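Local coordinates for protein phosphatase 2C (Toxoplasma gondii, PDB 3D8K) that probably removes phosphate from phosphoserine and phosphothreonine residues of proteins, as a metal-dependent, manganese-using phosphatase of the PP2C family, at residues L189-T194 against V251-T256; A272-R277 against K308-T313. One frame throughout, in Å; residues are numbered along the deposited sequence.

Interaction 1. Residues L189-T194 against V251-T256; sequences LSTPHT and VPDVTT
The His193 imidazole meets Asp253 at its edge: Asp253 CB lies near the ring plane, 3.9 Å from His193 NE2, while one ring face has the carbonyl oxygen of Thr191, from its own segment, above its rim. Ring and carboxylate planes stand 81° apart, and NE2 is 5.0 Å from Asp253 OD2, which excludes a direct ion pair. It is therefore the methylene, not the charged end, that the ring touches. The other imidazole nitrogen, ND1, takes a hydrogen bond from the backbone N of Gly174, which restrains the ring's rotation.

The Asp253 carboxylate, its CG nearly anti to the backbone N (chi1 156°), is directed past the ring, and OD2 lies against the chain at Ser190 and Thr191. Its distance of 3.8 Å from Thr191 N is too long for a hydrogen bond; a weak one joins OD2 to Ser172 OG instead. The one hydrogen bond across the contact comes from Thr255 OG1, which donates to Leu189 O at 2.6 Å, with a C=O...O angle of 161°, close to head-on. Asp253 and Thr255 both point toward the loop while Val254 between them points away, the alternation expected of a strand.

Strand 253-259 is an edge strand of the six-stranded sheet and pairs with strand 165-173, through backbone bonds of Asp253 with Ser172 and of Thr255 with Val170. Residues 189-194 continue from strand 185-188, an edge strand of the eight-stranded sheet. The buried contact thus joins edges of the two sheets that make the PP2C beta sandwich.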
loop_
_atom_site.group_PDB
_atom_site.type_symbol
_atom_site.label_atom_id
_atom_site.label_comp_id
_atom_site.label_asym_id
_atom_site.label_seq_id
_atom_site.Cartn_x
_atom_site.Cartn_y
_atom_site.Cartn_z
ATOM N N LEU C 189 -28.101 -24.668 -11.471
ATOM C CA LEU C 189 -27.969 -23.898 -10.253
ATOM C C LEU C 189 -29.173 -22.997 -10.059
ATOM O O LEU C 189 -29.329 -22.373 -9.006
ATOM C CB LEU C 189 -26.689 -23.066 -10.310
ATOM C CG LEU C 189 -25.408 -23.773 -9.851
ATOM C CD1 LEU C 189 -25.498 -25.286 -10.089
ATOM C CD2 LEU C 189 -24.223 -23.155 -10.573
ATOM N N SER C 190 -30.035 -22.946 -11.070
ATOM C CA SER C 190 -31.215 -22.102 -10.995
ATOM C C SER C 190 -32.393 -22.638 -11.787
ATOM O O SER C 190 -32.242 -23.463 -12.679
ATOM C CB SER C 190 -30.879 -20.696 -11.488
ATOM O OG SER C 190 -30.459 -20.710 -12.846
ATOM N N THR C 191 -33.578 -22.150 -11.445
ATOM C CA THR C 191 -34.800 -22.556 -12.120
ATOM C C THR C 191 -35.327 -21.321 -12.857
ATOM O O THR C 191 -35.549 -20.273 -12.244
ATOM C CB THR C 191 -35.852 -23.016 -11.105
ATOM O OG1 THR C 191 -35.193 -23.561 -9.962
ATOM C CG2 THR C 191 -36.754 -24.084 -11.713
ATOM N N PRO C 192 -35.531 -21.422 -14.180
ATOM C CA PRO C 192 -36.031 -20.256 -14.914
ATOM C C PRO C 192 -37.438 -19.816 -14.487
ATOM O O PRO C 192 -38.286 -20.640 -14.114
ATOM C CB PRO C 192 -35.958 -20.713 -16.372
ATOM C CG PRO C 192 -36.209 -22.192 -16.272
ATOM C CD PRO C 192 -35.400 -22.596 -15.061
ATOM N N HIS C 193 -37.667 -18.504 -14.533
ATOM C CA HIS C 193 -38.952 -17.908 -14.160
ATOM C C HIS C 193 -39.833 -17.696 -15.384
ATOM O O HIS C 193 -39.916 -16.601 -15.918
ATOM C CB HIS C 193 -38.706 -16.580 -13.460
ATOM C CG HIS C 193 -37.959 -16.713 -12.177
ATOM N ND1 HIS C 193 -36.838 -15.970 -11.890
ATOM C CD2 HIS C 193 -38.181 -17.493 -11.092
ATOM C CE1 HIS C 193 -36.402 -16.284 -10.681
ATOM N NE2 HIS C 193 -37.200 -17.207 -10.175
ATOM N N THR C 194 -40.502 -18.756 -15.810
ATOM C CA THR C 194 -41.353 -18.705 -16.991
ATOM C C THR C 194 -42.694 -19.343 -16.673
ATOM O O THR C 194 -42.878 -19.890 -15.583
ATOM C CB THR C 194 -40.697 -19.485 -18.149
ATOM O OG1 THR C 194 -41.141 -20.849 -18.144
ATOM C CG2 THR C 194 -39.184 -19.488 -17.975
ATOM N N VAL C 251 -37.846 -10.308 -6.483
ATOM C CA VAL C 251 -37.235 -11.047 -5.391
ATOM C C VAL C 251 -36.583 -12.254 -6.061
ATOM O O VAL C 251 -37.274 -13.159 -6.560
ATOM C CB VAL C 251 -38.275 -11.559 -4.390
ATOM C CG1 VAL C 251 -37.567 -12.127 -3.181
ATOM C CG2 VAL C 251 -39.227 -10.450 -4.014
ATOM N N PRO C 252 -35.244 -12.283 -6.080
ATOM C CA PRO C 252 -34.494 -13.370 -6.694
ATOM C C PRO C 252 -34.537 -14.690 -5.961
ATOM O O PRO C 252 -34.818 -14.760 -4.760
ATOM C CB PRO C 252 -33.086 -12.815 -6.746
ATOM C CG PRO C 252 -33.002 -12.109 -5.446
ATOM C CD PRO C 252 -34.323 -11.352 -5.403
ATOM N N ASP C 253 -34.257 -15.732 -6.735
ATOM C CA ASP C 253 -34.172 -17.108 -6.272
ATOM C C ASP C 253 -32.685 -17.250 -5.965
ATOM O O ASP C 253 -31.863 -17.214 -6.865
ATOM C CB ASP C 253 -34.604 -18.049 -7.406
ATOM C CG ASP C 253 -34.024 -19.448 -7.275
ATOM O OD1 ASP C 253 -34.061 -19.991 -6.146
ATOM O OD2 ASP C 253 -33.548 -20.009 -8.303
ATOM N N VAL C 254 -32.343 -17.361 -4.689
ATOM C CA VAL C 254 -30.952 -17.487 -4.287
ATOM C C VAL C 254 -30.570 -18.907 -3.862
ATOM O O VAL C 254 -31.096 -19.431 -2.886
ATOM C CB VAL C 254 -30.635 -16.543 -3.118
ATOM C CG1 VAL C 254 -29.157 -16.643 -2.755
ATOM C CG2 VAL C 254 -30.998 -15.114 -3.490
ATOM N N THR C 255 -29.640 -19.518 -4.585
ATOM C CA THR C 255 -29.193 -20.872 -4.274
ATOM C C THR C 255 -27.707 -20.878 -3.936
ATOM O O THR C 255 -26.982 -19.946 -4.296
ATOM C CB THR C 255 -29.427 -21.822 -5.471
ATOM O OG1 THR C 255 -28.817 -21.278 -6.651
ATOM C CG2 THR C 255 -30.909 -22.013 -5.723
ATOM N N THR C 256 -27.253 -21.922 -3.241
ATOM C CA THR C 256 -25.839 -22.037 -2.882
ATOM C C THR C 256 -25.337 -23.451 -3.157
ATOM O O THR C 256 -26.032 -24.422 -2.876
ATOM C CB THR C 256 -25.604 -21.718 -1.401
ATOM O OG1 THR C 256 -26.246 -20.486 -1.069
ATOM C CG2 THR C 256 -24.119 -21.576 -1.124
#

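Interaction 2. Residues A272-R277 against K308-T313; sequences AFAHFR and KRRKVT
His275 and Arg310 bring the two backbones closest, CA to CA 6.5 Å, against 7.8 Å for the CA atoms of Ala274 and Val312. Arg310 is the first residue past helix 296-309 to leave helical angles, and the chain runs on extended into Lys311; the Arg310 side chain itself points toward the loop 272-277.

That side chain carries the contact. With chi3 bent to -72°, the guanidinium reaches back along the loop, and NH2 gives Ala272 O a hydrogen bond that is weak by its N-H...O angle of 129°. Its detail is doubtful, since Arg310 NH1 lies implausibly close to another donor, His275 N. Ala272 O sits at the guanidinium edge, near its plane. Over one face, displaced toward the rim, lies Phe276 CE1, 3.6 Å from Arg310 CZ, with the two planes 37° apart. The His275 and Arg310 side chains run antiparallel past one another, CB of His275 lying at the guanidinium edge. The imidazole instead lays one face over Lys311 CA, with NE2 3.7 Å from Lys311 CB, and its rim meets Thr313, CE1 to OG1 3.6 Å. These are van der Waals contacts on a largely exposed side.

Phe273 and Phe276 pack on helix 279-288, while Ala272 rests on Ile316 and Thr318 of strand 316-322. The contact thereby joins the end of helix 296-309 to the loop leading from strand 264-268 into helix 279-288.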
loop_
_atom_site.group_PDB
_atom_site.type_symbol
_atom_site.label_atom_id
_atom_site.label_comp_id
_atom_site.label_asym_id
_atom_site.label_seq_id
_atom_site.Cartn_x
_atom_site.Cartn_y
_atom_site.Cartn_z
ATOM N N ALA C 272 -28.999 -18.132 -25.454
ATOM C CA ALA C 272 -27.935 -19.122 -25.522
ATOM C C ALA C 272 -28.489 -20.538 -25.495
ATOM O O ALA C 272 -28.070 -21.389 -26.276
ATOM C CB ALA C 272 -26.961 -18.924 -24.369
ATOM N N PHE C 273 -29.448 -20.790 -24.612
ATOM C CA PHE C 273 -30.000 -22.132 -24.483
ATOM C C PHE C 273 -31.347 -22.284 -25.180
ATOM O O PHE C 273 -32.032 -23.293 -25.024
ATOM C CB PHE C 273 -30.143 -22.483 -23.000
ATOM C CG PHE C 273 -28.907 -22.220 -22.181
ATOM C CD1 PHE C 273 -28.932 -22.393 -20.805
ATOM C CD2 PHE C 273 -27.723 -21.807 -22.774
ATOM C CE1 PHE C 273 -27.797 -22.154 -20.029
ATOM C CE2 PHE C 273 -26.585 -21.565 -22.010
ATOM C CZ PHE C 273 -26.622 -21.740 -20.633
ATOM N N ALA C 274 -31.701 -21.284 -25.972
ATOM C CA ALA C 274 -32.969 -21.233 -26.690
ATOM C C ALA C 274 -33.603 -22.485 -27.286
ATOM O O ALA C 274 -34.767 -22.769 -26.996
ATOM C CB ALA C 274 -32.882 -20.181 -27.764
ATOM N N HIS C 275 -32.874 -23.236 -28.110
ATOM C CA HIS C 275 -33.475 -24.401 -28.767
ATOM C C HIS C 275 -33.116 -25.832 -28.371
ATOM O O HIS C 275 -32.410 -26.527 -29.100
ATOM C CB HIS C 275 -33.289 -24.288 -30.277
ATOM C CG HIS C 275 -34.095 -23.202 -30.913
ATOM N ND1 HIS C 275 -33.947 -21.873 -30.584
ATOM C CD2 HIS C 275 -35.033 -23.245 -31.890
ATOM C CE1 HIS C 275 -34.757 -21.144 -31.331
ATOM N NE2 HIS C 275 -35.426 -21.951 -32.132
ATOM N N PHE C 276 -33.634 -26.294 -27.243
ATOM C CA PHE C 276 -33.373 -27.658 -26.826
ATOM C C PHE C 276 -34.672 -28.363 -26.497
ATOM O O PHE C 276 -35.504 -27.834 -25.767
ATOM C CB PHE C 276 -32.448 -27.688 -25.615
ATOM C CG PHE C 276 -30.991 -27.615 -25.969
ATOM C CD1 PHE C 276 -30.304 -26.410 -25.919
ATOM C CD2 PHE C 276 -30.305 -28.758 -26.354
ATOM C CE1 PHE C 276 -28.957 -26.344 -26.242
ATOM C CE2 PHE C 276 -28.959 -28.701 -26.680
ATOM C CZ PHE C 276 -28.284 -27.490 -26.622
ATOM N N ARG C 277 -34.840 -29.564 -27.037
ATOM C CA ARG C 277 -36.047 -30.352 -26.814
ATOM C C ARG C 277 -36.396 -30.539 -25.336
ATOM O O ARG C 277 -37.494 -30.984 -25.003
ATOM C CB ARG C 277 -35.889 -31.718 -27.481
ATOM C CG ARG C 277 -34.761 -32.555 -26.914
ATOM C CD ARG C 277 -34.511 -33.777 -27.773
ATOM N NE ARG C 277 -33.763 -34.795 -27.045
ATOM C CZ ARG C 277 -33.491 -36.004 -27.521
ATOM N NH1 ARG C 277 -33.904 -36.341 -28.736
ATOM N NH2 ARG C 277 -32.824 -36.880 -26.779
ATOM N N LYS C 308 -26.266 -20.067 -32.554
ATOM C CA LYS C 308 -26.475 -19.423 -33.833
ATOM C C LYS C 308 -26.623 -20.569 -34.839
ATOM O O LYS C 308 -27.205 -20.400 -35.905
ATOM C CB LYS C 308 -25.264 -18.541 -34.162
ATOM C CG LYS C 308 -25.573 -17.256 -34.926
ATOM C CD LYS C 308 -26.164 -17.546 -36.310
ATOM C CE LYS C 308 -26.310 -16.280 -37.144
ATOM N NZ LYS C 308 -24.992 -15.599 -37.352
ATOM N N ARG C 309 -26.105 -21.741 -34.470
ATOM C CA ARG C 309 -26.176 -22.927 -35.322
ATOM C C ARG C 309 -27.592 -23.443 -35.240
ATOM O O ARG C 309 -28.148 -23.942 -36.217
ATOM C CB ARG C 309 -25.204 -24.001 -34.845
ATOM C CG ARG C 309 -25.015 -25.129 -35.845
ATOM C CD ARG C 309 -23.546 -25.276 -36.208
ATOM N NE ARG C 309 -22.761 -25.786 -35.088
ATOM C CZ ARG C 309 -21.431 -25.806 -35.048
ATOM N NH1 ARG C 309 -20.722 -25.335 -36.067
ATOM N NH2 ARG C 309 -20.812 -26.308 -33.989
ATOM N N ARG C 310 -28.159 -23.359 -34.042
ATOM C CA ARG C 310 -29.552 -23.725 -33.848
ATOM C C ARG C 310 -30.139 -22.370 -34.241
ATOM O O ARG C 310 -29.381 -21.426 -34.465
ATOM C CB ARG C 310 -29.831 -24.065 -32.375
ATOM C CG ARG C 310 -29.215 -25.389 -31.922
ATOM C CD ARG C 310 -29.463 -25.718 -30.448
ATOM N NE ARG C 310 -28.694 -24.871 -29.543
ATOM C CZ ARG C 310 -29.210 -23.871 -28.843
ATOM N NH1 ARG C 310 -30.498 -23.596 -28.936
ATOM N NH2 ARG C 310 -28.437 -23.133 -28.068
ATOM N N LYS C 311 -31.446 -22.232 -34.351
ATOM C CA LYS C 311 -31.938 -20.926 -34.749
ATOM C C LYS C 311 -31.709 -19.841 -33.700
ATOM O O LYS C 311 -31.796 -20.082 -32.495
ATOM C CB LYS C 311 -33.418 -21.000 -35.114
ATOM C CG LYS C 311 -33.662 -21.036 -36.617
ATOM C CD LYS C 311 -33.271 -19.721 -37.276
ATOM C CE LYS C 311 -33.651 -19.714 -38.744
ATOM N NZ LYS C 311 -32.938 -20.781 -39.485
ATOM N N VAL C 312 -31.381 -18.646 -34.175
ATOM C CA VAL C 312 -31.174 -17.507 -33.297
ATOM C C VAL C 312 -32.483 -16.744 -33.389
ATOM O O VAL C 312 -33.033 -16.565 -34.476
ATOM C CB VAL C 312 -30.016 -16.590 -33.779
ATOM C CG1 VAL C 312 -28.927 -17.424 -34.413
ATOM C CG2 VAL C 312 -30.530 -15.528 -34.755
ATOM N N THR C 313 -32.998 -16.315 -32.251
ATOM C CA THR C 313 -34.241 -15.579 -32.243
ATOM C C THR C 313 -33.938 -14.291 -31.501
ATOM O O THR C 313 -33.789 -13.232 -32.110
ATOM C CB THR C 313 -35.346 -16.386 -31.518
ATOM O OG1 THR C 313 -35.478 -17.671 -32.137
ATOM C CG2 THR C 313 -36.681 -15.667 -31.596
#

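In the fold
From the N terminus, the chain first reaches interaction 1 after strand 185-188 and closes it 57 residues later, on entering strand 253-259. That loop holds helix 198-206 and two short strands. Strand 264-268 then carries the chain back into the eight-stranded sheet, and interaction 2 opens just beyond it, closing 31 residues later around the helices 279-288 and 296-309, before strand 316-322 returns beside strand 264-268. The two loops follow in series, neither nested nor crossed. Their centres lie 21 Å apart and they do not touch: interaction 1 ties sheet edge to sheet edge, interaction 2 ties the helical connection to its own entrance.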